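Local coordinates for hypothetical protein PH1320 (PDB 2E87), which is of unknown function but binds GDP and is probably a GTP-binding protein of the Obg type, related to the nucleolar GTP-binding protein NOG1, at residues V56-D59 and N60-V64. Residues are numbered along the deposited sequence; the frame is centred on the assembly and turned at random.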
ATOM      1  N   VAL A  56     -25.976  13.617  -9.005  1.00 35.32           N
ATOM      2  CA  VAL A  56     -24.649  13.963  -9.456  1.00 35.98           C
ATOM      3  C   VAL A  56     -23.666  13.914  -8.298  1.00 37.07           C
ATOM      4  O   VAL A  56     -22.574  13.385  -8.434  1.00 39.27           O
ATOM      5  CB  VAL A  56     -24.658  15.351 -10.120  1.00 33.04           C
ATOM      6  CG1 VAL A  56     -23.244  15.851 -10.336  1.00 28.38           C
ATOM      7  CG2 VAL A  56     -25.377  15.245 -11.446  1.00 35.20           C
ATOM      8  N   VAL A  57     -24.065  14.448  -7.149  1.00 37.35           N
ATOM      9  CA  VAL A  57     -23.184  14.436  -5.990  1.00 36.83           C
ATOM     10  C   VAL A  57     -22.944  13.010  -5.507  1.00 40.15           C
ATOM     11  O   VAL A  57     -21.804  12.601  -5.295  1.00 45.69           O
ATOM     12  CB  VAL A  57     -23.770  15.255  -4.825  1.00 28.03           C
ATOM     13  CG1 VAL A  57     -22.978  14.985  -3.561  1.00 31.19           C
ATOM     14  CG2 VAL A  57     -23.753  16.729  -5.166  1.00 22.98           C
ATOM     15  N   ARG A  58     -24.022  12.250  -5.343  1.00 41.12           N
ATOM     16  CA  ARG A  58     -23.895  10.894  -4.852  1.00 38.98           C
ATOM     17  C   ARG A  58     -23.129  10.000  -5.808  1.00 42.36           C
ATOM     18  O   ARG A  58     -22.378   9.139  -5.375  1.00 40.83           O
ATOM     19  CB  ARG A  58     -25.277  10.327  -4.532  1.00 36.15           C
ATOM     20  CG  ARG A  58     -25.861  10.896  -3.233  1.00 37.58           C
ATOM     21  CD  ARG A  58     -27.384  10.855  -3.224  1.00 47.19           C
ATOM     22  NE  ARG A  58     -27.861   9.518  -3.514  1.00 59.37           N
ATOM     23  CZ  ARG A  58     -28.640   9.207  -4.538  1.00 58.26           C
ATOM     24  NH1 ARG A  58     -29.047  10.142  -5.382  1.00 57.23           N
ATOM     25  NH2 ARG A  58     -28.991   7.946  -4.725  1.00 64.51           N
ATOM     26  N   ASP A  59     -23.276  10.225  -7.107  1.00 43.16           N
ATOM     27  CA  ASP A  59     -22.559   9.405  -8.062  1.00 44.44           C
ATOM     28  C   ASP A  59     -21.062   9.652  -7.995  1.00 46.19           C
ATOM     29  O   ASP A  59     -20.288   8.698  -7.971  1.00 49.77           O
ATOM     30  CB  ASP A  59     -23.066   9.649  -9.479  1.00 48.69           C
ATOM     31  CG  ASP A  59     -24.459   9.080  -9.703  1.00 52.88           C
ATOM     32  OD1 ASP A  59     -24.959   8.324  -8.832  1.00 48.49           O
ATOM     33  OD2 ASP A  59     -25.050   9.390 -10.759  1.00 46.42           O
ATOM     34  N   ASN A  60     -20.643  10.917  -7.953  1.00 42.41           N
ATOM     35  CA  ASN A  60     -19.213  11.201  -7.886  1.00 44.79           C
ATOM     36  C   ASN A  60     -18.622  10.696  -6.565  1.00 43.28           C
ATOM     37  O   ASN A  60     -17.600  10.002  -6.562  1.00 40.58           O
ATOM     38  CB  ASN A  60     -18.936  12.699  -8.082  1.00 49.25           C
ATOM     39  CG  ASN A  60     -19.083  13.145  -9.554  1.00 62.53           C
ATOM     40  OD1 ASN A  60     -18.129  13.107 -10.332  1.00 59.40           O
ATOM     41  ND2 ASN A  60     -20.294  13.553  -9.933  1.00 65.58           N
ATOM     42  N   LEU A  61     -19.273  10.997  -5.444  1.00 39.87           N
ATOM     43  CA  LEU A  61     -18.742  10.533  -4.171  1.00 42.17           C
ATOM     44  C   LEU A  61     -18.674   9.008  -4.096  1.00 46.35           C
ATOM     45  O   LEU A  61     -17.656   8.450  -3.688  1.00 47.42           O
ATOM     46  CB  LEU A  61     -19.578  11.069  -3.011  1.00 35.46           C
ATOM     47  CG  LEU A  61     -19.525  12.585  -2.809  1.00 40.71           C
ATOM     48  CD1 LEU A  61     -20.537  12.936  -1.752  1.00 35.85           C
ATOM     49  CD2 LEU A  61     -18.108  13.055  -2.403  1.00 31.71           C
ATOM     50  N   ARG A  62     -19.750   8.337  -4.499  1.00 47.96           N
ATOM     51  CA  ARG A  62     -19.809   6.886  -4.452  1.00 46.12           C
ATOM     52  C   ARG A  62     -18.709   6.228  -5.272  1.00 48.68           C
ATOM     53  O   ARG A  62     -18.276   5.118  -4.954  1.00 47.35           O
ATOM     54  CB  ARG A  62     -21.171   6.402  -4.938  1.00 49.84           C
ATOM     55  CG  ARG A  62     -21.416   4.928  -4.710  1.00 51.98           C
ATOM     56  CD  ARG A  62     -22.818   4.545  -5.145  1.00 62.37           C
ATOM     57  NE  ARG A  62     -23.819   4.831  -4.113  1.00 68.47           N
ATOM     58  CZ  ARG A  62     -24.824   5.690  -4.253  1.00 70.30           C
ATOM     59  NH1 ARG A  62     -24.964   6.363  -5.393  1.00 68.10           N
ATOM     60  NH2 ARG A  62     -25.699   5.859  -3.261  1.00 64.17           N
ATOM     61  N   LYS A  63     -18.268   6.910  -6.328  1.00 46.59           N
ATOM     62  CA  LYS A  63     -17.202   6.406  -7.190  1.00 47.39           C
ATOM     63  C   LYS A  63     -15.911   6.288  -6.393  1.00 47.15           C
ATOM     64  O   LYS A  63     -15.099   5.401  -6.648  1.00 48.08           O
ATOM     65  CB  LYS A  63     -16.983   7.348  -8.384  1.00 55.96           C
ATOM     66  CG  LYS A  63     -15.673   7.107  -9.135  1.00 66.62           C
ATOM     67  CD  LYS A  63     -15.412   8.123 -10.264  1.00 78.26           C
ATOM     68  CE  LYS A  63     -16.198   7.816 -11.543  1.00 85.59           C
ATOM     69  NZ  LYS A  63     -15.813   8.700 -12.701  1.00 88.15           N
ATOM     70  N   VAL A  64     -15.716   7.196  -5.438  1.00 42.89           N
ATOM     71  CA  VAL A  64     -14.525   7.191  -4.582  1.00 40.12           C
ATOM     72  C   VAL A  64     -14.515   5.972  -3.655  1.00 38.50           C
ATOM     73  O   VAL A  64     -13.486   5.317  -3.466  1.00 35.95           O
ATOM     74  CB  VAL A  64     -14.471   8.449  -3.685  1.00 41.19           C
ATOM     75  CG1 VAL A  64     -13.227   8.422  -2.848  1.00 38.82           C
ATOM     76  CG2 VAL A  64     -14.513   9.711  -4.535  1.00 45.20           C
TER
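Asn60 grips the carbonyl oxygen of Val56, one turn back along the same helix, twice over, and its side chain illustrates how an amide can add a second donor to a carbonyl already used by the helical i to i+4 bond. The backbone N of Asn60 makes the regular bond to Val56 O at 3.2 Å. Asn60 CB and CG each rest 3.7 Å from Val56 O, and chi1 of -75°, with CG beside the backbone N, turns the amide back toward that carbonyl. At the tip, Asn60 ND2 donates to Val56 O at 2.7 Å in a nearly straight bond (166°), the acceptor lying close to the amide plane; the two donors reach the oxygen from opposite faces of its carbonyl plane. ND2 also lies beside CG1 of Val56. With an alanine in its place, Val56 O would probably keep only its backbone donor of the two, and Val56 CG1 would lose the amide lying beside it. One residue along, Val57 CG1 and Leu61 CD1 lie side by side, 3.7 Å apart. The Arg62 guanidinium turns an edge to Asp59, a long salt bridge of 4.0 Å between NH1 and OD1. All this lies on helix 38-67 of the N-terminal helical bundle, away from the GDP site: Val57 and Leu61 pack on Leu140 of helix 122-142, Asn60 on Leu17 of helix 14-30, and Arg58 and Arg62 on helix 88-117.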